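Local coordinates for protein transcobalamin-1 (Homo sapiens, PDB 4KKI) that binds vitamin B12 with femtomolar affinity, recognises corrinoids broadly and protects the vitamin from the acid of the stomach, at residues Leu112-His117 / Cys155-Asn160; Asp120-Lys125 / Val151-Leu156. All blocks are in the same frame, centred on the assembly; numbering follows the deposited sequence.

Contact 1: Leu112-His117 / Cys155-Asn160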
loop_
_atom_site.group_PDB
_atom_site.type_symbol
_atom_site.label_atom_id
_atom_site.label_comp_id
_atom_site.label_asym_id
_atom_site.label_seq_id
_atom_site.Cartn_x
_atom_site.Cartn_y
_atom_site.Cartn_z
ATOM N N LEU A 112 24.270 0.533 -1.278
ATOM C CA LEU A 112 23.726 1.851 -0.958
ATOM C C LEU A 112 23.062 1.853 0.414
ATOM O O LEU A 112 23.032 2.875 1.097
ATOM C CB LEU A 112 22.724 2.308 -2.023
ATOM C CG LEU A 112 23.248 2.970 -3.301
ATOM C CD1 LEU A 112 24.047 1.997 -4.156
ATOM C CD2 LEU A 112 22.095 3.565 -4.099
ATOM N N ILE A 113 22.528 0.702 0.805
ATOM C CA ILE A 113 21.906 0.555 2.112
ATOM C C ILE A 113 22.929 0.775 3.216
ATOM O O ILE A 113 22.669 1.484 4.188
ATOM C CB ILE A 113 21.298 -0.844 2.289
ATOM C CG1 ILE A 113 20.262 -1.116 1.196
ATOM C CG2 ILE A 113 20.681 -0.980 3.674
ATOM C CD1 ILE A 113 19.698 -2.522 1.220
ATOM N N TYR A 114 24.098 0.169 3.055
ATOM C CA TYR A 114 25.120 0.217 4.091
ATOM C C TYR A 114 26.055 1.411 3.930
ATOM O O TYR A 114 26.660 1.867 4.900
ATOM C CB TYR A 114 25.895 -1.101 4.123
ATOM C CG TYR A 114 24.984 -2.303 4.220
ATOM C CD1 TYR A 114 24.376 -2.641 5.424
ATOM C CD2 TYR A 114 24.713 -3.089 3.107
ATOM C CE1 TYR A 114 23.535 -3.733 5.519
ATOM C CE2 TYR A 114 23.874 -4.184 3.193
ATOM C CZ TYR A 114 23.288 -4.500 4.401
ATOM O OH TYR A 114 22.451 -5.589 4.493
ATOM N N ASP A 115 26.163 1.924 2.709
ATOM C CA ASP A 115 26.990 3.099 2.452
ATOM C C ASP A 115 26.301 4.377 2.920
ATOM O O ASP A 115 26.960 5.365 3.240
ATOM C CB ASP A 115 27.352 3.201 0.967
ATOM C CG ASP A 115 28.323 2.121 0.527
ATOM O OD1 ASP A 115 29.064 1.597 1.387
ATOM O OD2 ASP A 115 28.348 1.797 -0.680
ATOM N N TYR A 116 24.971 4.351 2.962
ATOM C CA TYR A 116 24.199 5.509 3.400
ATOM C C TYR A 116 23.649 5.310 4.809
ATOM O O TYR A 116 23.011 6.207 5.365
ATOM C CB TYR A 116 23.043 5.784 2.434
ATOM C CG TYR A 116 23.469 6.193 1.042
ATOM C CD1 TYR A 116 24.647 6.901 0.832
ATOM C CD2 TYR A 116 22.692 5.872 -0.064
ATOM C CE1 TYR A 116 25.037 7.278 -0.441
ATOM C CE2 TYR A 116 23.073 6.243 -1.340
ATOM C CZ TYR A 116 24.246 6.945 -1.523
ATOM O OH TYR A 116 24.628 7.316 -2.793
ATOM N N HIS A 117 23.902 4.132 5.374
ATOM C CA HIS A 117 23.399 3.763 6.698
ATOM C C HIS A 117 21.880 3.888 6.798
ATOM O O HIS A 117 21.350 4.433 7.768
ATOM C CB HIS A 117 24.093 4.580 7.793
ATOM C CG HIS A 117 25.527 4.204 8.002
ATOM N ND1 HIS A 117 25.945 3.427 9.060
ATOM C CD2 HIS A 117 26.635 4.482 7.277
ATOM C CE1 HIS A 117 27.252 3.250 8.984
ATOM N NE2 HIS A 117 27.696 3.880 7.911
ATOM N N CYS A 155 13.535 -6.212 10.302
ATOM C CA CYS A 155 13.619 -7.643 10.569
ATOM C C CYS A 155 14.388 -8.394 9.483
ATOM O O CYS A 155 15.265 -9.206 9.779
ATOM C CB CYS A 155 12.217 -8.236 10.719
ATOM S SG CYS A 155 12.182 -10.030 10.790
ATOM N N LEU A 156 14.056 -8.118 8.224
ATOM C CA LEU A 156 14.689 -8.789 7.090
ATOM C C LEU A 156 16.173 -8.457 6.939
ATOM O O LEU A 156 16.934 -9.243 6.375
ATOM C CB LEU A 156 13.959 -8.444 5.791
ATOM C CG LEU A 156 12.596 -9.097 5.564
ATOM C CD1 LEU A 156 11.914 -8.497 4.342
ATOM C CD2 LEU A 156 12.762 -10.599 5.402
ATOM N N PHE A 157 16.580 -7.292 7.433
ATOM C CA PHE A 157 17.957 -6.840 7.242
ATOM C C PHE A 157 18.726 -6.696 8.553
ATOM O O PHE A 157 19.696 -5.943 8.635
ATOM C CB PHE A 157 17.989 -5.541 6.427
ATOM C CG PHE A 157 17.480 -5.705 5.026
ATOM C CD1 PHE A 157 16.125 -5.625 4.753
ATOM C CD2 PHE A 157 18.354 -5.960 3.982
ATOM C CE1 PHE A 157 15.650 -5.788 3.465
ATOM C CE2 PHE A 157 17.885 -6.122 2.690
ATOM C CZ PHE A 157 16.531 -6.038 2.433
ATOM N N ASN A 158 18.282 -7.436 9.566
ATOM C CA ASN A 158 18.969 -7.504 10.852
ATOM C C ASN A 158 19.188 -6.146 11.509
ATOM O O ASN A 158 20.232 -5.901 12.111
ATOM C CB ASN A 158 20.306 -8.238 10.710
ATOM C CG ASN A 158 20.135 -9.677 10.270
ATOM O OD1 ASN A 158 20.544 -10.053 9.172
ATOM N ND2 ASN A 158 19.530 -10.490 11.128
ATOM N N GLY A 159 18.203 -5.265 11.381
ATOM C CA GLY A 159 18.257 -3.974 12.037
ATOM C C GLY A 159 17.873 -4.114 13.494
ATOM O O GLY A 159 17.299 -5.127 13.894
ATOM N N ASN A 160 18.189 -3.102 14.293
ATOM C CA ASN A 160 17.889 -3.145 15.717
ATOM C C ASN A 160 16.487 -2.624 16.018
ATOM O O ASN A 160 16.178 -1.459 15.768
ATOM C CB ASN A 160 18.940 -2.368 16.513
ATOM C CG ASN A 160 18.960 -2.747 17.984
ATOM O OD1 ASN A 160 17.916 -2.856 18.627
ATOM N ND2 ASN A 160 20.157 -2.959 18.521
#
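Phe157 and Tyr114 each swing CG beside the backbone N and opposite the carbonyl carbon (chi1 -64° and -52°), which brings the Tyr114 hydroxyl to the Phe157 ring within the alpha6-alpha6 helical barrel of haptocorrin. Phe157 sits just where helix 144-156 gives up helical backbone angles, while Tyr114 lies near the end of the short helix 111-115. The backbones stay well apart, Ile113 CA and Phe157 CA being 9.8 Å from each other, so side chains span the space. The CB bonds of both Phe157 and Ile113 point toward the other segment. Ile113 makes its touch with the delta methyl, Ile113 CD1 lying 4.3 Å from Phe157 CE2 in a purely apolar contact that comes at the ring obliquely. The interface is modest, about 101 Å² in all, with no hydrogen bond across it. Ile119 of helix 118-135 touches Ile113, Tyr114 and Phe157 alike, and Ile99 and Leu100 of helix 92-102 also pack on the Phe157 side chain, so the phenyl group is buried among aliphatic side chains. Tyr114 is the exposed member of the trio. Its side chain crosses that of Phe157 at about a right angle, and the hydroxyl arrives at the edge of the phenyl ring, close to its plane, with Tyr114 OH 4.1 Å from Phe157 CD2.

Contact 2: Asp120-Lys125 / Val151-Leu156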
loop_
_atom_site.group_PDB
_atom_site.type_symbol
_atom_site.label_atom_id
_atom_site.label_comp_id
_atom_site.label_asym_id
_atom_site.label_seq_id
_atom_site.Cartn_x
_atom_site.Cartn_y
_atom_site.Cartn_z
ATOM N N ASP A 120 20.221 2.149 9.862
ATOM C CA ASP A 120 20.342 2.983 11.050
ATOM C C ASP A 120 19.321 4.115 11.015
ATOM O O ASP A 120 18.698 4.431 12.028
ATOM C CB ASP A 120 21.762 3.546 11.180
ATOM C CG ASP A 120 22.789 2.477 11.503
ATOM O OD1 ASP A 120 22.532 1.292 11.202
ATOM O OD2 ASP A 120 23.856 2.818 12.055
ATOM N N LYS A 121 19.142 4.712 9.840
ATOM C CA LYS A 121 18.196 5.813 9.682
ATOM C C LYS A 121 16.762 5.336 9.874
ATOM O O LYS A 121 15.927 6.052 10.429
ATOM C CB LYS A 121 18.363 6.485 8.316
ATOM C CG LYS A 121 19.602 7.360 8.203
ATOM C CD LYS A 121 19.508 8.570 9.121
ATOM C CE LYS A 121 20.820 9.342 9.169
ATOM N NZ LYS A 121 21.276 9.778 7.821
ATOM N N LEU A 122 16.485 4.120 9.415
ATOM C CA LEU A 122 15.161 3.533 9.563
ATOM C C LEU A 122 14.840 3.274 11.031
ATOM O O LEU A 122 13.699 3.434 11.460
ATOM C CB LEU A 122 15.049 2.238 8.755
ATOM C CG LEU A 122 13.678 1.562 8.796
ATOM C CD1 LEU A 122 12.602 2.505 8.278
ATOM C CD2 LEU A 122 13.688 0.269 8.001
ATOM N N GLU A 123 15.852 2.878 11.799
ATOM C CA GLU A 123 15.682 2.653 13.231
ATOM C C GLU A 123 15.255 3.934 13.942
ATOM O O GLU A 123 14.402 3.908 14.829
ATOM C CB GLU A 123 16.973 2.117 13.849
ATOM C CG GLU A 123 17.367 0.740 13.351
ATOM C CD GLU A 123 18.743 0.316 13.828
ATOM O OE1 GLU A 123 19.358 1.062 14.617
ATOM O OE2 GLU A 123 19.210 -0.763 13.409
ATOM N N ASN A 124 15.849 5.053 13.541
ATOM C CA ASN A 124 15.503 6.345 14.116
ATOM C C ASN A 124 14.105 6.795 13.700
ATOM O O ASN A 124 13.320 7.253 14.529
ATOM C CB ASN A 124 16.542 7.406 13.738
ATOM C CG ASN A 124 17.930 7.068 14.248
ATOM O OD1 ASN A 124 18.083 6.360 15.244
ATOM N ND2 ASN A 124 18.952 7.575 13.566
ATOM N N LYS A 125 13.798 6.659 12.414
ATOM C CA LYS A 125 12.485 7.045 11.906
ATOM C C LYS A 125 11.387 6.185 12.521
ATOM O O LYS A 125 10.306 6.679 12.838
ATOM C CB LYS A 125 12.441 6.964 10.378
ATOM C CG LYS A 125 13.280 8.026 9.682
ATOM C CD LYS A 125 13.124 7.956 8.172
ATOM C CE LYS A 125 14.011 8.978 7.478
ATOM N NZ LYS A 125 13.661 10.369 7.872
ATOM N N VAL A 151 8.977 -2.482 10.590
ATOM C CA VAL A 151 9.357 -3.701 11.290
ATOM C C VAL A 151 9.824 -4.769 10.304
ATOM O O VAL A 151 10.815 -5.455 10.547
ATOM C CB VAL A 151 8.193 -4.245 12.143
ATOM C CG1 VAL A 151 8.572 -5.570 12.788
ATOM C CG2 VAL A 151 7.800 -3.226 13.202
ATOM N N LEU A 152 9.115 -4.889 9.185
ATOM C CA LEU A 152 9.451 -5.875 8.162
ATOM C C LEU A 152 10.865 -5.666 7.628
ATOM O O LEU A 152 11.658 -6.607 7.561
ATOM C CB LEU A 152 8.440 -5.822 7.013
ATOM C CG LEU A 152 8.684 -6.739 5.811
ATOM C CD1 LEU A 152 8.749 -8.197 6.241
ATOM C CD2 LEU A 152 7.603 -6.538 4.753
ATOM N N ALA A 153 11.175 -4.427 7.262
ATOM C CA ALA A 153 12.483 -4.086 6.714
ATOM C C ALA A 153 13.602 -4.277 7.739
ATOM O O ALA A 153 14.646 -4.848 7.424
ATOM C CB ALA A 153 12.481 -2.660 6.184
ATOM N N LEU A 154 13.379 -3.798 8.960
ATOM C CA LEU A 154 14.354 -3.948 10.036
ATOM C C LEU A 154 14.597 -5.416 10.369
ATOM O O LEU A 154 15.720 -5.817 10.677
ATOM C CB LEU A 154 13.893 -3.199 11.289
ATOM C CG LEU A 154 13.870 -1.674 11.198
ATOM C CD1 LEU A 154 13.215 -1.072 12.433
ATOM C CD2 LEU A 154 15.277 -1.133 11.014
ATOM N N CYS A 155 13.535 -6.212 10.302
ATOM C CA CYS A 155 13.619 -7.643 10.569
ATOM C C CYS A 155 14.388 -8.394 9.483
ATOM O O CYS A 155 15.265 -9.206 9.779
ATOM C CB CYS A 155 12.217 -8.236 10.719
ATOM S SG CYS A 155 12.182 -10.030 10.790
ATOM N N LEU A 156 14.056 -8.118 8.224
ATOM C CA LEU A 156 14.689 -8.789 7.090
ATOM C C LEU A 156 16.173 -8.457 6.939
ATOM O O LEU A 156 16.934 -9.243 6.375
ATOM C CB LEU A 156 13.959 -8.444 5.791
ATOM C CG LEU A 156 12.596 -9.097 5.564
ATOM C CD1 LEU A 156 11.914 -8.497 4.342
ATOM C CD2 LEU A 156 12.762 -10.599 5.402
#
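Leu122 and Leu154 interlock between helices 118-135 and 144-156, an antiparallel helix pair of the alpha-helical barrel domain whose local axes lie 10.4 Å apart at an angle of 144°. The side chain of Leu122 is about 8 Å from that of cobalamin-binding Gln146. The tight part is all methyl and methylene. Leu122 holds CG anti to its backbone N (chi1 -178°), and from there Leu122 CD2 reaches Ala153 CB at 3.7 Å. The same methyl also meets a branch of the facing leucine, Leu122 CD2 to Leu154 CD2 being 3.7 Å. The small side chain of Ala153 probably lets the leucine methyl lie close to that helix. Trimming Leu122 to an alanine would probably open a gap over Ala153 and leave the Leu154 branch without much of its apolar support. Toward the more exposed side the contact thins to Glu123, whose aliphatic stem lies against the leucine, with Glu123 CG 3.7 Å from Leu154 CD2. Beyond that stem the chain runs extended to its carboxylate, and Glu123 OE2 accepts a hydrogen bond from the backbone N of Asn160, just past the end of the partner helix. Around this pair, Ile99 of helix 92-102 touches Leu122, Phe126 farther along helix 118-135 packs on Leu154, and helix 185-203 lies against helix 144-156 through the Cys155-Cys197 disulfide.

How the contacts relate
Both contacts belong to the N-terminal alpha domain, with centres about 7 Å apart, and both draw on helix 144-156: contact 2 uses its last turns and contact 1 the turn that follows, Cys155 and Leu156 being common to the two. Along the chain come 112-117, 120-125, then 151-156 running into 155-160. The consecutive helices 111-115 and 118-135 thus pack on the end of helix 144-156 and the turn just after it, setting this helix end against two successive earlier helices. A probable hydrogen bond, Gly159 N to Leu154 O, joins the contacts, and the Glu123 bond crosses between them too. Contact 1 lies farther out, away from the cobalamin-binding residues.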